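Prenyltransference for protein (Lavandula lanata, PDB 5HC7) probably catalyses prenyl transfer between allylic diphosphates, as a plant member of the cis-prenyltransferase (undecaprenyl diphosphate synthase-like) family. Local coordinates at residues V16-D21 and K218-F223; T33-H38 and S73-D78; T61-S66 and V140-R145. All coordinates share one frame; numbering follows the deposited sequence.

Interaction 1: V16-D21 and K218-F223; sequences VAIIID and KLFPDF. With MG (magnesium ion), chain B; DST (dimethylallyl S-thiolodiphosphate), chain D; DST (dimethylallyl S-thiolodiphosphate), chain C.
Ile20 sets its CG2 methyl almost squarely on the Phe220 ring, 3.6 Å from CG2 to the ring centroid and 9° off the normal, a CH-pi contact. With CG1 held between the backbone N and the carbonyl carbon (chi1 66°), the CG2 branch is the one that faces the ring, while CG1 turns to the prenyl carbon C13 of the DST of chain C. Beside it, the N-H of Phe220 binds the carbonyl of Asp21, 3.1 Å from Phe220 N to Asp21 O, with N-H...O at 149°. This methyl-on-ring packing and the backbone bond form the tight part. The looser part is a 4.3 Å approach of Ile18 CG2 to Phe220 CE1. Toward solvent, Leu219 is partly exposed and leans on Lys25 and Trp26 of helix 23-30. The bond at Asp21 O ties the end of strand 15-19 to the loop before helix 225-237, while the carboxylate of Asp21 works on the ligand side: OD1 binds the magnesium ion, and OD2 takes a water proton and a salt bridge from Arg193. An aspartate just past the first strand, holding magnesium between two diphosphates, is characteristic of the cis-prenyltransferase active site.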
loop_
_atom_site.group_PDB
_atom_site.type_symbol
_atom_site.label_atom_id
_atom_site.label_comp_id
_atom_site.label_asym_id
_atom_site.label_seq_id
_atom_site.Cartn_x
_atom_site.Cartn_y
_atom_site.Cartn_z
ATOM N N VAL A 16 -1.766 -15.122 -2.991
ATOM C CA VAL A 16 -0.470 -14.798 -2.345
ATOM C C VAL A 16 0.394 -14.099 -3.399
ATOM O O VAL A 16 0.460 -14.579 -4.525
ATOM C CB VAL A 16 0.221 -16.068 -1.774
ATOM C CG1 VAL A 16 1.603 -15.767 -1.204
ATOM C CG2 VAL A 16 -0.658 -16.739 -0.734
ATOM N N ALA A 17 1.025 -12.961 -3.008
ATOM C CA ALA A 17 1.934 -12.230 -3.872
ATOM C C ALA A 17 3.313 -12.101 -3.241
ATOM O O ALA A 17 3.431 -11.952 -2.038
ATOM C CB ALA A 17 1.356 -10.867 -4.207
ATOM N N ILE A 18 4.349 -12.154 -4.081
ATOM C CA ILE A 18 5.710 -12.154 -3.608
ATOM C C ILE A 18 6.539 -11.092 -4.283
ATOM O O ILE A 18 6.593 -11.038 -5.508
ATOM C CB ILE A 18 6.412 -13.493 -3.850
ATOM C CG1 ILE A 18 5.655 -14.623 -3.187
ATOM C CG2 ILE A 18 7.826 -13.468 -3.294
ATOM C CD1 ILE A 18 6.275 -15.978 -3.451
ATOM N N ILE A 19 7.144 -10.225 -3.474
ATOM C CA ILE A 19 8.187 -9.344 -3.931
ATOM C C ILE A 19 9.528 -10.025 -3.727
ATOM O O ILE A 19 9.948 -10.281 -2.618
ATOM C CB ILE A 19 8.167 -7.984 -3.160
ATOM C CG1 ILE A 19 6.795 -7.314 -3.311
ATOM C CG2 ILE A 19 9.266 -7.078 -3.636
ATOM C CD1 ILE A 19 6.564 -6.034 -2.514
ATOM N N ILE A 20 10.234 -10.272 -4.827
ATOM C CA ILE A 20 11.542 -10.894 -4.777
ATOM C C ILE A 20 12.565 -9.744 -4.638
ATOM O O ILE A 20 12.300 -8.607 -5.054
ATOM C CB ILE A 20 11.715 -11.831 -6.001
ATOM C CG1 ILE A 20 11.745 -11.031 -7.291
ATOM C CG2 ILE A 20 10.556 -12.862 -6.031
ATOM C CD1 ILE A 20 11.914 -11.812 -8.569
ATOM N N ASP A 21 13.659 -9.999 -3.956
ATOM C CA ASP A 21 14.632 -8.977 -3.662
ATOM C C ASP A 21 15.839 -9.671 -3.016
ATOM O O ASP A 21 15.730 -10.804 -2.608
ATOM C CB ASP A 21 14.014 -7.930 -2.698
ATOM C CG ASP A 21 14.789 -6.580 -2.642
ATOM O OD1 ASP A 21 15.532 -6.321 -3.583
ATOM O OD2 ASP A 21 14.676 -5.752 -1.683
ATOM N N LYS A 218 15.425 -13.184 4.741
ATOM C CA LYS A 218 15.962 -14.082 3.780
ATOM C C LYS A 218 16.106 -13.471 2.408
ATOM O O LYS A 218 15.111 -12.978 1.832
ATOM C CB LYS A 218 15.032 -15.305 3.708
ATOM C CG LYS A 218 15.627 -16.542 3.047
ATOM C CD LYS A 218 16.464 -17.354 4.034
ATOM C CE LYS A 218 15.646 -18.166 5.001
ATOM N NZ LYS A 218 15.360 -19.460 4.333
ATOM N N LEU A 219 17.328 -13.554 1.867
ATOM C CA LEU A 219 17.591 -13.205 0.485
ATOM C C LEU A 219 16.922 -14.162 -0.503
ATOM O O LEU A 219 16.870 -15.382 -0.318
ATOM C CB LEU A 219 19.103 -13.082 0.226
ATOM C CG LEU A 219 19.874 -12.178 1.204
ATOM C CD1 LEU A 219 21.341 -12.146 0.799
ATOM C CD2 LEU A 219 19.288 -10.749 1.225
ATOM N N PHE A 220 16.355 -13.621 -1.579
ATOM C CA PHE A 220 15.527 -14.476 -2.397
ATOM C C PHE A 220 16.231 -15.667 -3.045
ATOM O O PHE A 220 15.644 -16.743 -3.141
ATOM C CB PHE A 220 14.720 -13.753 -3.422
ATOM C CG PHE A 220 13.620 -14.606 -3.981
ATOM C CD1 PHE A 220 12.462 -14.825 -3.260
ATOM C CD2 PHE A 220 13.771 -15.246 -5.232
ATOM C CE1 PHE A 220 11.459 -15.662 -3.743
ATOM C CE2 PHE A 220 12.767 -16.035 -5.739
ATOM C CZ PHE A 220 11.604 -16.266 -4.977
ATOM N N PRO A 221 17.494 -15.530 -3.431
ATOM C CA PRO A 221 18.116 -16.784 -3.873
ATOM C C PRO A 221 18.070 -17.922 -2.835
ATOM O O PRO A 221 18.082 -19.075 -3.234
ATOM C CB PRO A 221 19.568 -16.378 -4.158
ATOM C CG PRO A 221 19.484 -14.958 -4.539
ATOM C CD PRO A 221 18.413 -14.401 -3.579
ATOM N N ASP A 222 18.000 -17.620 -1.542
ATOM C CA ASP A 222 17.854 -18.635 -0.510
ATOM C C ASP A 222 16.415 -18.992 -0.186
ATOM O O ASP A 222 16.171 -19.776 0.743
ATOM C CB ASP A 222 18.517 -18.156 0.782
ATOM C CG ASP A 222 20.005 -17.962 0.615
ATOM O OD1 ASP A 222 20.600 -18.812 -0.069
ATOM O OD2 ASP A 222 20.584 -16.963 1.123
ATOM N N PHE A 223 15.455 -18.410 -0.903
ATOM C CA PHE A 223 14.030 -18.508 -0.529
ATOM C C PHE A 223 13.425 -19.756 -1.189
ATOM O O PHE A 223 13.283 -19.825 -2.413
ATOM C CB PHE A 223 13.247 -17.261 -0.981
ATOM C CG PHE A 223 11.834 -17.218 -0.521
ATOM C CD1 PHE A 223 10.879 -18.031 -1.084
ATOM C CD2 PHE A 223 11.437 -16.316 0.488
ATOM C CE1 PHE A 223 9.549 -17.958 -0.671
ATOM C CE2 PHE A 223 10.145 -16.276 0.921
ATOM C CZ PHE A 223 9.189 -17.094 0.333
HETATM MG MG MG B . 16.834 -4.599 -4.503
HETATM O O4 DST D . 17.962 -5.955 -3.556
HETATM P P1 DST D . 19.437 -6.343 -4.202
HETATM O O6 DST D . 20.173 -7.336 -3.115
HETATM O O5 DST D . 20.169 -5.007 -4.405
HETATM O O2 DST D . 19.261 -7.264 -5.618
HETATM P P3 DST D . 17.954 -7.347 -6.590
HETATM O O8 DST D . 17.026 -8.390 -6.063
HETATM O O7 DST D . 18.367 -7.410 -8.169
HETATM S S9 DST D . 17.464 -6.162 -6.472
HETATM O O4 DST C . 14.229 -2.015 -2.769
HETATM P P1 DST C . 13.767 -0.953 -3.835
HETATM O O6 DST C . 14.836 -0.182 -4.482
HETATM O O5 DST C . 12.604 0.129 -3.205
HETATM O O2 DST C . 13.185 -1.824 -5.062
HETATM P P3 DST C . 13.791 -3.209 -5.766
HETATM O O8 DST C . 13.799 -2.889 -7.412
HETATM O O7 DST C . 15.104 -3.769 -5.275
HETATM S S9 DST C . 12.124 -4.486 -5.589
HETATM C C10 DST C . 11.878 -4.150 -7.399
HETATM C C11 DST C . 10.742 -4.957 -7.809
HETATM C C12 DST C . 11.205 -6.330 -8.284
HETATM C C13 DST C . 10.552 -7.449 -7.415
HETATM C C14 DST C . 10.742 -6.510 -9.718
HETATM O O HOH W 1 16.086 -3.810 -2.593
#

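Interaction 2: T33-H38 and S73-D78; sequences TVQEGH and SKMEVD. With DST (dimethylallyl S-thiolodiphosphate), chain D.
His38 and Glu76 meet at about a right angle: the imidazole presents its CE1 edge to the carboxylate, with OE2 lying in the ring plane, 3.3 Å from CE1. The two flat groups are turned 51° against each other, so they do not stack. An anti first torsion and a chain extended beyond CG carry the Glu76 carboxylate out to the ring. This carboxylate is gripped from outside the pair by salt bridges, OE2 to Arg72 and OE1 to Arg24, which would fix its rotation. Arg72 also binds the DST of chain D, making Glu76 a second-shell residue behind that diphosphate.

On the same imidazole, NE2 donates a nearly straight bond (178°) to O7 of this DST, 2.9 Å from NE2 to O7. The carbonyl oxygen of Val34, one turn back, lies 3.5 Å above the plane of the His38 ring, toward its rim. The ring also meets that of His23 obliquely.

The side chains bridge the first turns of two helices that run nearly parallel, their axes 25° apart with 11.0 Å at closest approach, beside the diphosphate of a cis-prenyltransferase substrate site. Each helix is N-capped by a hydroxyl, Thr33 OG1 accepting from Glu36 N and Ser73 OG from Glu76 N.

Toward the outer side, Gln35 and Met75 are set obliquely across one another. Both chains bend at chi2, which brings the amide nitrogen up to the thioether: Gln35 NE2 stands 3.5 Å from Met75 SD. Its approach to the CE methyl is tight, and the placement of the amide may be doubtful. The amide nitrogen is buried there without a polar partner in the model. Val34 CG2 adds a looser approach to Glu76 CD, at 4.4 Å.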
loop_
_atom_site.group_PDB
_atom_site.type_symbol
_atom_site.label_atom_id
_atom_site.label_comp_id
_atom_site.label_asym_id
_atom_site.label_seq_id
_atom_site.Cartn_x
_atom_site.Cartn_y
_atom_site.Cartn_z
ATOM N N THR A 33 28.550 -13.668 -9.356
ATOM C CA THR A 33 28.030 -12.575 -10.158
ATOM C C THR A 33 26.529 -12.330 -9.873
ATOM O O THR A 33 25.755 -13.267 -9.533
ATOM C CB THR A 33 28.177 -12.880 -11.653
ATOM O OG1 THR A 33 27.219 -13.855 -12.039
ATOM C CG2 THR A 33 29.602 -13.449 -11.980
ATOM N N VAL A 34 26.103 -11.090 -10.057
ATOM C CA VAL A 34 24.689 -10.780 -9.861
ATOM C C VAL A 34 23.828 -11.575 -10.843
ATOM O O VAL A 34 22.727 -11.968 -10.520
ATOM C CB VAL A 34 24.321 -9.259 -9.898
ATOM C CG1 VAL A 34 25.526 -8.360 -9.757
ATOM C CG2 VAL A 34 23.535 -8.893 -11.131
ATOM N N GLN A 35 24.330 -11.851 -12.034
ATOM C CA GLN A 35 23.573 -12.673 -12.995
ATOM C C GLN A 35 23.335 -14.036 -12.414
ATOM O O GLN A 35 22.279 -14.648 -12.621
ATOM C CB GLN A 35 24.327 -12.822 -14.328
ATOM C CG GLN A 35 24.158 -11.635 -15.261
ATOM C CD GLN A 35 24.786 -10.393 -14.713
ATOM O OE1 GLN A 35 25.959 -10.448 -14.332
ATOM N NE2 GLN A 35 24.016 -9.245 -14.664
ATOM N N GLU A 36 24.317 -14.538 -11.691
ATOM C CA GLU A 36 24.120 -15.830 -11.077
ATOM C C GLU A 36 23.153 -15.717 -9.891
ATOM O O GLU A 36 22.400 -16.652 -9.627
ATOM C CB GLU A 36 25.439 -16.426 -10.596
ATOM C CG GLU A 36 25.395 -17.946 -10.436
ATOM C CD GLU A 36 26.457 -18.461 -9.465
ATOM O OE1 GLU A 36 27.589 -17.919 -9.531
ATOM O OE2 GLU A 36 26.171 -19.389 -8.649
ATOM N N GLY A 37 23.177 -14.591 -9.177
ATOM C CA GLY A 37 22.164 -14.338 -8.124
ATOM C C GLY A 37 20.760 -14.389 -8.660
ATOM O O GLY A 37 19.902 -15.059 -8.115
ATOM N N HIS A 38 20.534 -13.677 -9.753
ATOM C CA HIS A 38 19.283 -13.707 -10.457
ATOM C C HIS A 38 18.870 -15.069 -10.950
ATOM O O HIS A 38 17.705 -15.445 -10.845
ATOM C CB HIS A 38 19.313 -12.758 -11.629
ATOM C CG HIS A 38 19.276 -11.319 -11.226
ATOM N ND1 HIS A 38 19.782 -10.301 -12.019
ATOM C CD2 HIS A 38 18.787 -10.728 -10.112
ATOM C CE1 HIS A 38 19.637 -9.148 -11.382
ATOM N NE2 HIS A 38 19.038 -9.380 -10.221
ATOM N N SER A 73 21.400 -1.099 -15.216
ATOM C CA SER A 73 22.223 -1.156 -16.431
ATOM C C SER A 73 21.512 -1.944 -17.528
ATOM O O SER A 73 20.753 -2.913 -17.252
ATOM C CB SER A 73 23.613 -1.775 -16.133
ATOM O OG SER A 73 23.535 -3.195 -16.176
ATOM N N LYS A 74 21.746 -1.563 -18.777
ATOM C CA LYS A 74 21.143 -2.285 -19.860
ATOM C C LYS A 74 21.547 -3.714 -19.845
ATOM O O LYS A 74 20.741 -4.593 -20.172
ATOM C CB LYS A 74 21.453 -1.687 -21.216
ATOM C CG LYS A 74 20.784 -2.503 -22.335
ATOM C CD LYS A 74 20.336 -1.705 -23.573
ATOM C CE LYS A 74 21.427 -1.534 -24.643
ATOM N NZ LYS A 74 21.464 -2.593 -25.693
ATOM N N MET A 75 22.783 -4.010 -19.457
ATOM C CA MET A 75 23.213 -5.408 -19.516
ATOM C C MET A 75 22.396 -6.210 -18.502
ATOM O O MET A 75 21.939 -7.290 -18.840
ATOM C CB MET A 75 24.752 -5.625 -19.342
ATOM C CG MET A 75 25.347 -5.556 -17.915
ATOM S SD MET A 75 25.595 -7.053 -16.856
ATOM C CE MET A 75 25.435 -6.464 -15.137
ATOM N N GLU A 76 22.227 -5.675 -17.277
ATOM C CA GLU A 76 21.498 -6.350 -16.183
ATOM C C GLU A 76 20.068 -6.659 -16.655
ATOM O O GLU A 76 19.617 -7.792 -16.618
ATOM C CB GLU A 76 21.495 -5.455 -14.934
ATOM C CG GLU A 76 20.567 -5.966 -13.851
ATOM C CD GLU A 76 20.947 -5.525 -12.458
ATOM O OE1 GLU A 76 21.965 -4.845 -12.292
ATOM O OE2 GLU A 76 20.207 -5.880 -11.520
ATOM N N VAL A 77 19.406 -5.651 -17.176
ATOM C CA VAL A 77 18.029 -5.801 -17.577
ATOM C C VAL A 77 17.899 -6.827 -18.696
ATOM O O VAL A 77 16.937 -7.610 -18.699
ATOM C CB VAL A 77 17.425 -4.471 -18.007
ATOM C CG1 VAL A 77 16.067 -4.644 -18.685
ATOM C CG2 VAL A 77 17.279 -3.545 -16.807
ATOM N N ASP A 78 18.858 -6.853 -19.620
ATOM C CA ASP A 78 18.810 -7.814 -20.725
ATOM C C ASP A 78 19.027 -9.197 -20.238
ATOM O O ASP A 78 18.340 -10.135 -20.649
ATOM C CB ASP A 78 19.804 -7.469 -21.858
ATOM C CG ASP A 78 19.471 -6.097 -22.539
ATOM O OD1 ASP A 78 18.383 -5.500 -22.281
ATOM O OD2 ASP A 78 20.302 -5.585 -23.315
HETATM O O4 DST D . 17.962 -5.955 -3.556
HETATM P P1 DST D . 19.437 -6.343 -4.202
HETATM O O6 DST D . 20.173 -7.336 -3.115
HETATM O O5 DST D . 20.169 -5.007 -4.405
HETATM O O2 DST D . 19.261 -7.264 -5.618
HETATM P P3 DST D . 17.954 -7.347 -6.590
HETATM O O8 DST D . 17.026 -8.390 -6.063
HETATM O O7 DST D . 18.367 -7.410 -8.169
HETATM S S9 DST D . 17.464 -6.162 -6.472
#

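Interaction 3: T61-S66 and V140-R145; sequences TIWALS and VAYGGR. With DST (dimethylallyl S-thiolodiphosphate), chain C.
Trp63 sends its indole N-H to the backbone carbonyl of Tyr142, 2.9 Å from NE1 to Tyr142 O with N-H...O at 150°. The oxygen lies close to the indole plane, although the donor is tilted 32° out of the plane of that carbonyl. A first torsion of -169°, with CG opposite the backbone N, brings the ring across toward 140-145, and one face, near the rim of the six-membered ring, carries the prenyl chain of the DST of chain C at C11. A leucine in place of Trp63 would probably leave the Tyr142 carbonyl without this donor and strip the prenyl carbons of their flat aromatic cover. Ala64 adds a loose contact, 4.5 Å from its CB to Val140 CB.

Here strand 59-65 runs beside its parallel neighbour 135-140, and the bound thiolodiphosphate lies at the C-terminal ends of the parallel strands, as in other cis-prenyltransferases.

Leu65 turns its carbonyl to the turn that follows the neighbouring strand. Leu65 O accepts from Tyr142 N at 3.1 Å in the carbonyl plane, and more weakly from Ala141 N, where a left-handed backbone conformation at Ala141 redirects the chain. Leu65 CB packs 3.9 Å from Val140 CG2. Ser66 brings its CA up to the oxygen that Trp63 already holds, a CA-H...O contact of 3.6 Å from Ser66 CA to Tyr142 O.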
loop_
_atom_site.group_PDB
_atom_site.type_symbol
_atom_site.label_atom_id
_atom_site.label_comp_id
_atom_site.label_asym_id
_atom_site.label_seq_id
_atom_site.Cartn_x
_atom_site.Cartn_y
_atom_site.Cartn_z
ATOM N N THR A 61 1.121 -14.659 -7.348
ATOM C CA THR A 61 1.737 -13.616 -8.160
ATOM C C THR A 61 3.195 -13.460 -7.736
ATOM O O THR A 61 3.464 -13.331 -6.536
ATOM C CB THR A 61 1.043 -12.273 -7.989
ATOM O OG1 THR A 61 -0.334 -12.391 -8.354
ATOM C CG2 THR A 61 1.731 -11.181 -8.902
ATOM N N ILE A 62 4.115 -13.555 -8.705
ATOM C CA ILE A 62 5.500 -13.219 -8.487
ATOM C C ILE A 62 5.814 -11.954 -9.267
ATOM O O ILE A 62 5.558 -11.841 -10.487
ATOM C CB ILE A 62 6.432 -14.328 -8.926
ATOM C CG1 ILE A 62 6.183 -15.590 -8.063
ATOM C CG2 ILE A 62 7.889 -13.881 -8.820
ATOM C CD1 ILE A 62 6.974 -16.821 -8.546
ATOM N N TRP A 63 6.356 -10.978 -8.554
ATOM C CA TRP A 63 6.719 -9.693 -9.161
ATOM C C TRP A 63 8.149 -9.802 -9.572
ATOM O O TRP A 63 9.018 -9.872 -8.710
ATOM C CB TRP A 63 6.583 -8.528 -8.195
ATOM C CG TRP A 63 6.689 -7.147 -8.761
ATOM C CD1 TRP A 63 6.278 -6.679 -10.026
ATOM C CD2 TRP A 63 7.114 -6.016 -8.053
ATOM N NE1 TRP A 63 6.435 -5.334 -10.101
ATOM C CE2 TRP A 63 6.932 -4.885 -8.904
ATOM C CE3 TRP A 63 7.577 -5.822 -6.762
ATOM C CZ2 TRP A 63 7.237 -3.598 -8.493
ATOM C CZ3 TRP A 63 7.942 -4.559 -6.394
ATOM C CH2 TRP A 63 7.743 -3.457 -7.248
ATOM N N ALA A 64 8.349 -9.722 -10.894
ATOM C CA ALA A 64 9.625 -9.976 -11.569
ATOM C C ALA A 64 10.285 -8.687 -12.030
ATOM O O ALA A 64 11.486 -8.617 -12.153
ATOM C CB ALA A 64 9.379 -10.836 -12.776
ATOM N N LEU A 65 9.519 -7.658 -12.327
ATOM C CA LEU A 65 10.147 -6.467 -12.873
ATOM C C LEU A 65 9.254 -5.259 -12.722
ATOM O O LEU A 65 8.102 -5.295 -13.170
ATOM C CB LEU A 65 10.440 -6.691 -14.381
ATOM C CG LEU A 65 11.480 -5.678 -14.884
ATOM C CD1 LEU A 65 12.894 -6.139 -14.512
ATOM C CD2 LEU A 65 11.369 -5.486 -16.389
ATOM N N SER A 66 9.778 -4.207 -12.112
ATOM C CA SER A 66 9.075 -2.943 -12.052
ATOM C C SER A 66 9.463 -2.012 -13.208
ATOM O O SER A 66 10.482 -2.245 -13.870
ATOM C CB SER A 66 9.374 -2.231 -10.741
ATOM O OG SER A 66 10.655 -1.618 -10.729
ATOM N N VAL A 140 5.359 -8.308 -14.650
ATOM C CA VAL A 140 6.605 -7.948 -15.309
ATOM C C VAL A 140 6.386 -6.588 -16.022
ATOM O O VAL A 140 5.378 -6.391 -16.693
ATOM C CB VAL A 140 7.066 -9.135 -16.186
ATOM C CG1 VAL A 140 6.009 -9.509 -17.216
ATOM C CG2 VAL A 140 8.364 -8.792 -16.855
ATOM N N ALA A 141 7.251 -5.607 -15.721
ATOM C CA ALA A 141 7.024 -4.215 -16.110
ATOM C C ALA A 141 5.693 -3.752 -15.532
ATOM O O ALA A 141 4.906 -3.067 -16.191
ATOM C CB ALA A 141 7.092 -4.032 -17.649
ATOM N N TYR A 142 5.444 -4.186 -14.296
ATOM C CA TYR A 142 4.220 -3.843 -13.549
ATOM C C TYR A 142 4.562 -2.887 -12.396
ATOM O O TYR A 142 5.506 -3.117 -11.635
ATOM C CB TYR A 142 3.497 -5.113 -12.980
ATOM C CG TYR A 142 2.340 -4.666 -12.124
ATOM C CD1 TYR A 142 1.094 -4.396 -12.715
ATOM C CD2 TYR A 142 2.511 -4.419 -10.759
ATOM C CE1 TYR A 142 0.064 -3.902 -11.966
ATOM C CE2 TYR A 142 1.484 -3.922 -9.987
ATOM C CZ TYR A 142 0.246 -3.677 -10.592
ATOM O OH TYR A 142 -0.769 -3.105 -9.863
ATOM N N GLY A 143 3.793 -1.832 -12.297
ATOM C CA GLY A 143 3.912 -0.872 -11.220
ATOM C C GLY A 143 2.513 -0.458 -10.761
ATOM O O GLY A 143 1.614 -0.262 -11.571
ATOM N N GLY A 144 2.331 -0.289 -9.455
ATOM C CA GLY A 144 1.002 -0.012 -8.922
ATOM C C GLY A 144 0.424 1.317 -9.282
ATOM O O GLY A 144 -0.774 1.402 -9.546
ATOM N N ARG A 145 1.266 2.376 -9.285
ATOM C CA ARG A 145 0.808 3.699 -9.737
ATOM C C ARG A 145 0.421 3.659 -11.203
ATOM O O ARG A 145 -0.600 4.202 -11.594
ATOM C CB ARG A 145 1.963 4.704 -9.595
ATOM C CG ARG A 145 2.292 5.102 -8.173
ATOM C CD ARG A 145 1.454 6.218 -7.760
ATOM N NE ARG A 145 1.685 6.709 -6.379
ATOM C CZ ARG A 145 2.400 7.785 -6.067
ATOM N NH1 ARG A 145 3.044 8.435 -7.030
ATOM N NH2 ARG A 145 2.509 8.214 -4.811
HETATM O O4 DST C . 14.229 -2.015 -2.769
HETATM P P1 DST C . 13.767 -0.953 -3.835
HETATM O O6 DST C . 14.836 -0.182 -4.482
HETATM O O5 DST C . 12.604 0.129 -3.205
HETATM O O2 DST C . 13.185 -1.824 -5.062
HETATM P P3 DST C . 13.791 -3.209 -5.766
HETATM O O8 DST C . 13.799 -2.889 -7.412
HETATM O O7 DST C . 15.104 -3.769 -5.275
HETATM S S9 DST C . 12.124 -4.486 -5.589
HETATM C C10 DST C . 11.878 -4.150 -7.399
HETATM C C11 DST C . 10.742 -4.957 -7.809
HETATM C C12 DST C . 11.205 -6.330 -8.284
HETATM C C13 DST C . 10.552 -7.449 -7.415
HETATM C C14 DST C . 10.742 -6.510 -9.718
#

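From the N terminus, 16-21 comes first but meets its partner last: interaction 1 closes a loop of 196 intervening residues at 218-223, and both other contacts fall within it. Interaction 2 opens at 33-38 and closes at 73-78. Before it does so, 61-66 has begun interaction 3, which ends at 140-145, so the segments of these two alternate and their loops cross. Interactions 1 and 3 share the parallel sheet, where strands 15-19 and 59-65 are paired neighbours, and both reach the DST of chain C. Interaction 2 joins helices 34-54 and 74-89 and shares the DST of chain D with interaction 1, meeting it where Pro221 packs against Gly37.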